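Local coordinates for choline binding protein PCPA (Streptococcus pneumoniae, PDB 4CP6), which is a choline-binding surface protein and vaccine antigen of the pneumococcus, built on leucine-rich repeats and probably attached to choline of the cell wall, at residues A[18-30]-A[38-50]. Residues are numbered along the deposited sequence; the frame is centred on the assembly and turned at random.
Sequences IIQQNNIKYKVLT and VQVGNGVTPVEFE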
loop_
_atom_site.group_PDB
_atom_site.type_symbol
_atom_site.label_atom_id
_atom_site.label_comp_id
_atom_site.label_asym_id
_atom_site.label_seq_id
_atom_site.Cartn_x
_atom_site.Cartn_y
_atom_site.Cartn_z
ATOM N N ILE A 18 6.343 -32.075 19.478
ATOM C CA ILE A 18 4.996 -31.553 19.671
ATOM C C ILE A 18 4.481 -32.015 21.024
ATOM O O ILE A 18 4.434 -33.232 21.281
ATOM C CB ILE A 18 4.008 -31.985 18.551
ATOM C CG1 ILE A 18 4.482 -31.543 17.161
ATOM C CG2 ILE A 18 2.547 -31.526 18.841
ATOM C CD1 ILE A 18 4.405 -30.004 16.884
ATOM N N ILE A 19 4.070 -31.057 21.875
ATOM C CA ILE A 19 3.442 -31.313 23.168
ATOM C C ILE A 19 1.994 -30.871 23.010
ATOM O O ILE A 19 1.741 -29.741 22.584
ATOM C CB ILE A 19 4.142 -30.559 24.320
ATOM C CG1 ILE A 19 5.619 -30.981 24.447
ATOM C CG2 ILE A 19 3.371 -30.758 25.644
ATOM C CD1 ILE A 19 6.453 -29.991 25.225
ATOM N N GLN A 20 1.039 -31.769 23.287
ATOM C CA GLN A 20 -0.371 -31.438 23.153
ATOM C C GLN A 20 -1.010 -31.471 24.512
ATOM O O GLN A 20 -0.937 -32.502 25.195
ATOM C CB GLN A 20 -1.089 -32.385 22.181
ATOM C CG GLN A 20 -2.554 -32.008 21.970
ATOM C CD GLN A 20 -3.256 -32.933 21.017
ATOM O OE1 GLN A 20 -2.798 -33.164 19.903
ATOM N NE2 GLN A 20 -4.419 -33.438 21.414
ATOM N N GLN A 21 -1.597 -30.348 24.932
ATOM C CA GLN A 21 -2.271 -30.213 26.230
ATOM C C GLN A 21 -3.563 -29.456 26.037
ATOM O O GLN A 21 -3.555 -28.388 25.407
ATOM C CB GLN A 21 -1.379 -29.489 27.250
ATOM C CG GLN A 21 -0.080 -30.228 27.558
ATOM C CD GLN A 21 0.700 -29.585 28.681
ATOM O OE1 GLN A 21 0.328 -28.531 29.217
ATOM N NE2 GLN A 21 1.779 -30.238 29.096
ATOM N N ASN A 22 -4.685 -30.010 26.565
ATOM C CA ASN A 22 -6.023 -29.427 26.456
ATOM C C ASN A 22 -6.367 -29.061 24.997
ATOM O O ASN A 22 -6.883 -27.979 24.721
ATOM C CB ASN A 22 -6.187 -28.255 27.433
ATOM C CG ASN A 22 -7.594 -27.715 27.581
ATOM O OD1 ASN A 22 -7.801 -26.499 27.642
ATOM N ND2 ASN A 22 -8.595 -28.593 27.618
ATOM N N ASN A 23 -6.025 -29.962 24.065
ATOM C CA ASN A 23 -6.286 -29.836 22.629
ATOM C C ASN A 23 -5.653 -28.582 21.988
ATOM O O ASN A 23 -6.197 -27.996 21.039
ATOM C CB ASN A 23 -7.777 -29.961 22.313
ATOM C CG ASN A 23 -8.243 -31.395 22.419
ATOM O OD1 ASN A 23 -8.096 -32.201 21.493
ATOM N ND2 ASN A 23 -8.745 -31.771 23.575
ATOM N N ILE A 24 -4.475 -28.206 22.503
ATOM C CA ILE A 24 -3.640 -27.153 21.926
ATOM C C ILE A 24 -2.276 -27.816 21.727
ATOM O O ILE A 24 -1.710 -28.373 22.684
ATOM C CB ILE A 24 -3.547 -25.863 22.784
ATOM C CG1 ILE A 24 -4.942 -25.201 22.954
ATOM C CG2 ILE A 24 -2.538 -24.860 22.163
ATOM C CD1 ILE A 24 -5.011 -23.936 23.859
ATOM N N LYS A 25 -1.725 -27.723 20.514
ATOM C CA LYS A 25 -0.399 -28.244 20.227
ATOM C C LYS A 25 0.626 -27.136 20.402
ATOM O O LYS A 25 0.359 -25.985 20.024
ATOM C CB LYS A 25 -0.316 -28.780 18.792
ATOM C CG LYS A 25 -1.132 -30.045 18.597
ATOM C CD LYS A 25 -1.138 -30.484 17.135
ATOM C CE LYS A 25 -1.840 -31.811 16.916
ATOM N NZ LYS A 25 -3.292 -31.726 17.244
ATOM N N TYR A 26 1.786 -27.484 20.949
ATOM C CA TYR A 26 2.935 -26.614 21.160
ATOM C C TYR A 26 4.153 -27.303 20.569
ATOM O O TYR A 26 4.275 -28.531 20.672
ATOM C CB TYR A 26 3.181 -26.383 22.653
ATOM C CG TYR A 26 2.003 -25.772 23.364
ATOM C CD1 TYR A 26 0.993 -26.572 23.891
ATOM C CD2 TYR A 26 1.914 -24.396 23.548
ATOM C CE1 TYR A 26 -0.079 -26.018 24.582
ATOM C CE2 TYR A 26 0.826 -23.827 24.207
ATOM C CZ TYR A 26 -0.152 -24.645 24.752
ATOM O OH TYR A 26 -1.221 -24.073 25.404
ATOM N N LYS A 27 5.067 -26.540 19.961
ATOM C CA LYS A 27 6.258 -27.142 19.394
ATOM C C LYS A 27 7.485 -26.573 20.081
ATOM O O LYS A 27 7.594 -25.365 20.212
ATOM C CB LYS A 27 6.283 -26.915 17.865
ATOM C CG LYS A 27 7.464 -27.539 17.151
ATOM C CD LYS A 27 7.324 -27.389 15.656
ATOM C CE LYS A 27 8.533 -27.932 14.944
ATOM N NZ LYS A 27 8.273 -28.098 13.489
ATOM N N VAL A 28 8.377 -27.442 20.592
ATOM C CA VAL A 28 9.569 -27.057 21.326
ATOM C C VAL A 28 10.532 -26.320 20.416
ATOM O O VAL A 28 10.907 -26.827 19.345
ATOM C CB VAL A 28 10.238 -28.289 22.003
ATOM C CG1 VAL A 28 11.502 -27.874 22.752
ATOM C CG2 VAL A 28 9.251 -28.996 22.949
ATOM N N LEU A 29 10.905 -25.126 20.862
ATOM C CA LEU A 29 11.856 -24.266 20.158
ATOM C C LEU A 29 13.257 -24.427 20.723
ATOM O O LEU A 29 14.230 -24.498 19.959
ATOM C CB LEU A 29 11.404 -22.799 20.215
ATOM C CG LEU A 29 10.067 -22.453 19.603
ATOM C CD1 LEU A 29 9.747 -21.009 19.884
ATOM C CD2 LEU A 29 10.050 -22.704 18.090
ATOM N N THR A 30 13.366 -24.437 22.057
ATOM C CA THR A 30 14.635 -24.640 22.773
ATOM C C THR A 30 14.371 -25.479 24.027
ATOM O O THR A 30 13.247 -25.495 24.564
ATOM C CB THR A 30 15.265 -23.317 23.246
ATOM O OG1 THR A 30 14.423 -22.739 24.243
ATOM C CG2 THR A 30 15.544 -22.315 22.098
ATOM N N VAL A 38 8.507 -22.871 23.928
ATOM C CA VAL A 38 7.660 -23.414 22.876
ATOM C C VAL A 38 6.961 -22.312 22.079
ATOM O O VAL A 38 6.755 -21.205 22.583
ATOM C CB VAL A 38 6.545 -24.377 23.420
ATOM C CG1 VAL A 38 7.114 -25.698 23.921
ATOM C CG2 VAL A 38 5.664 -23.720 24.485
ATOM N N GLN A 39 6.563 -22.644 20.850
ATOM C CA GLN A 39 5.604 -21.865 20.093
ATOM C C GLN A 39 4.245 -22.528 20.339
ATOM O O GLN A 39 4.156 -23.766 20.501
ATOM C CB GLN A 39 5.897 -21.831 18.582
ATOM C CG GLN A 39 5.857 -23.212 17.914
ATOM C CD GLN A 39 6.232 -23.123 16.458
ATOM O OE1 GLN A 39 7.180 -22.433 16.081
ATOM N NE2 GLN A 39 5.510 -23.855 15.626
ATOM N N VAL A 40 3.177 -21.719 20.397
ATOM C CA VAL A 40 1.805 -22.199 20.481
ATOM C C VAL A 40 1.346 -22.417 19.045
ATOM O O VAL A 40 1.408 -21.491 18.221
ATOM C CB VAL A 40 0.851 -21.321 21.338
ATOM C CG1 VAL A 40 0.878 -19.849 20.907
ATOM C CG2 VAL A 40 -0.573 -21.869 21.328
ATOM N N GLY A 41 0.994 -23.658 18.738
ATOM C CA GLY A 41 0.578 -24.098 17.413
ATOM C C GLY A 41 1.699 -24.901 16.780
ATOM O O GLY A 41 2.881 -24.649 17.047
ATOM N N ASN A 42 1.337 -25.892 15.929
ATOM C CA ASN A 42 2.364 -26.701 15.256
ATOM C C ASN A 42 2.979 -25.995 14.043
ATOM O O ASN A 42 3.919 -26.526 13.454
ATOM C CB ASN A 42 1.777 -28.090 14.851
ATOM C CG ASN A 42 0.626 -28.013 13.864
ATOM O OD1 ASN A 42 0.340 -26.966 13.261
ATOM N ND2 ASN A 42 -0.070 -29.122 13.661
ATOM N N GLY A 43 2.450 -24.809 13.687
ATOM C CA GLY A 43 2.945 -24.001 12.569
ATOM C C GLY A 43 2.330 -24.351 11.224
ATOM O O GLY A 43 2.735 -23.796 10.188
ATOM N N VAL A 44 1.371 -25.284 11.238
ATOM C CA VAL A 44 0.711 -25.801 10.031
ATOM C C VAL A 44 -0.801 -25.599 10.114
ATOM O O VAL A 44 -1.412 -25.051 9.187
ATOM C CB VAL A 44 1.070 -27.311 9.797
ATOM C CG1 VAL A 44 0.424 -27.842 8.513
ATOM C CG2 VAL A 44 2.591 -27.540 9.778
ATOM N N THR A 45 -1.415 -26.067 11.215
ATOM C CA THR A 45 -2.855 -25.965 11.364
ATOM C C THR A 45 -3.251 -25.037 12.514
ATOM O O THR A 45 -2.518 -24.902 13.510
ATOM C CB THR A 45 -3.482 -27.370 11.573
ATOM O OG1 THR A 45 -2.851 -27.987 12.684
ATOM C CG2 THR A 45 -3.368 -28.259 10.315
ATOM N N PRO A 46 -4.467 -24.487 12.426
ATOM C CA PRO A 46 -4.939 -23.610 13.488
ATOM C C PRO A 46 -5.409 -24.387 14.701
ATOM O O PRO A 46 -5.884 -25.533 14.608
ATOM C CB PRO A 46 -6.145 -22.899 12.851
ATOM C CG PRO A 46 -6.065 -23.175 11.375
ATOM C CD PRO A 46 -5.431 -24.520 11.303
ATOM N N VAL A 47 -5.340 -23.742 15.837
ATOM C CA VAL A 47 -5.934 -24.226 17.066
ATOM C C VAL A 47 -7.451 -24.293 16.812
ATOM O O VAL A 47 -8.056 -23.370 16.236
ATOM C CB VAL A 47 -5.645 -23.245 18.226
ATOM C CG1 VAL A 47 -6.539 -23.523 19.455
ATOM C CG2 VAL A 47 -4.168 -23.256 18.583
ATOM N N GLU A 48 -8.050 -25.428 17.203
ATOM C CA GLU A 48 -9.485 -25.620 17.083
ATOM C C GLU A 48 -10.131 -25.298 18.428
ATOM O O GLU A 48 -9.750 -25.879 19.443
ATOM C CB GLU A 48 -9.750 -27.073 16.722
ATOM C CG GLU A 48 -11.219 -27.369 16.517
ATOM C CD GLU A 48 -11.418 -28.737 15.910
ATOM O OE1 GLU A 48 -11.153 -28.885 14.695
ATOM O OE2 GLU A 48 -11.790 -29.670 16.656
ATOM N N PHE A 49 -11.119 -24.408 18.431
ATOM C CA PHE A 49 -11.820 -23.983 19.626
ATOM C C PHE A 49 -13.069 -24.817 19.846
ATOM O O PHE A 49 -13.637 -25.352 18.893
ATOM C CB PHE A 49 -12.183 -22.484 19.536
ATOM C CG PHE A 49 -10.960 -21.588 19.552
ATOM C CD1 PHE A 49 -10.356 -21.236 20.752
ATOM C CD2 PHE A 49 -10.378 -21.155 18.365
ATOM C CE1 PHE A 49 -9.217 -20.426 20.771
ATOM C CE2 PHE A 49 -9.232 -20.352 18.384
ATOM C CZ PHE A 49 -8.665 -19.985 19.588
ATOM N N GLU A 50 -13.499 -24.905 21.104
ATOM C CA GLU A 50 -14.714 -25.599 21.510
ATOM C C GLU A 50 -15.913 -24.727 21.174
ATOM O O GLU A 50 -15.794 -23.500 21.117
ATOM C CB GLU A 50 -14.674 -25.822 23.027
ATOM C CG GLU A 50 -13.470 -26.647 23.473
ATOM C CD GLU A 50 -13.071 -26.545 24.934
ATOM O OE1 GLU A 50 -13.814 -25.916 25.721
ATOM O OE2 GLU A 50 -12.011 -27.105 25.295
HETATM O O HOH W 1 -6.540 -27.658 18.320
HETATM O O HOH W 2 -8.110 -25.821 21.594
HETATM O O HOH W 3 4.969 -29.053 12.961
#
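Y26 lays its ring obliquely against V40 on one face of an antiparallel ladder, with CE2 3.8 Å from V40 CG2. That same methyl fits into the corner between Y26 CE2 and I24 CG2, which both lie to one side of it; I24 CG2 is 3.7 Å from V40 CG2. With CG2 anti to the backbone N (chi1 of CG1 53°), V40 turns this branch to the strand opposite. V38 fits alongside: its CG2 meets Y26 CD2, while CG1 packs on V28. Further along, V47 CG1 comes to I24 CG1 at 4.2 Å and also lies over one face of the F49 ring, near its rim.

On the other face, K27 and Q39 run side by side, K27 CB 3.7 Å from Q39 CG. Q39 NE2 reaches ahead to G41 O (3.1 Å) in its own segment. L29, at a classic beta bulge where it and T30 face T37, leans over the V38-Q39 backbone and crosses the glutamine at about a right angle, L29 CD2 lying 3.5 Å from Q39 OE1. N42 CB receives I18 CD1. N42 OD1 accepts from V44 N, an Asx turn, and from T45 N, which makes the Asx motif.

K27 and Q39 exchange two backbone hydrogen bonds; G41 N adds a third to K25 O (2.7 Å). The regular ladder ends at G41. The backbones of N23-I24 and V47-E48 lie farther apart, and two waters bridge N23 O to the backbone of E48.

The contact joins the two arms of the hairpin 24-32/35-40, flanked by strand 18-21 on one side and by the parallel strand 69-76 on the other. V38 packs on F71 and V73, Y26 rests on I64 of strand 63-66, and the sheet continues into the short parallel strands of the leucine-rich repeats.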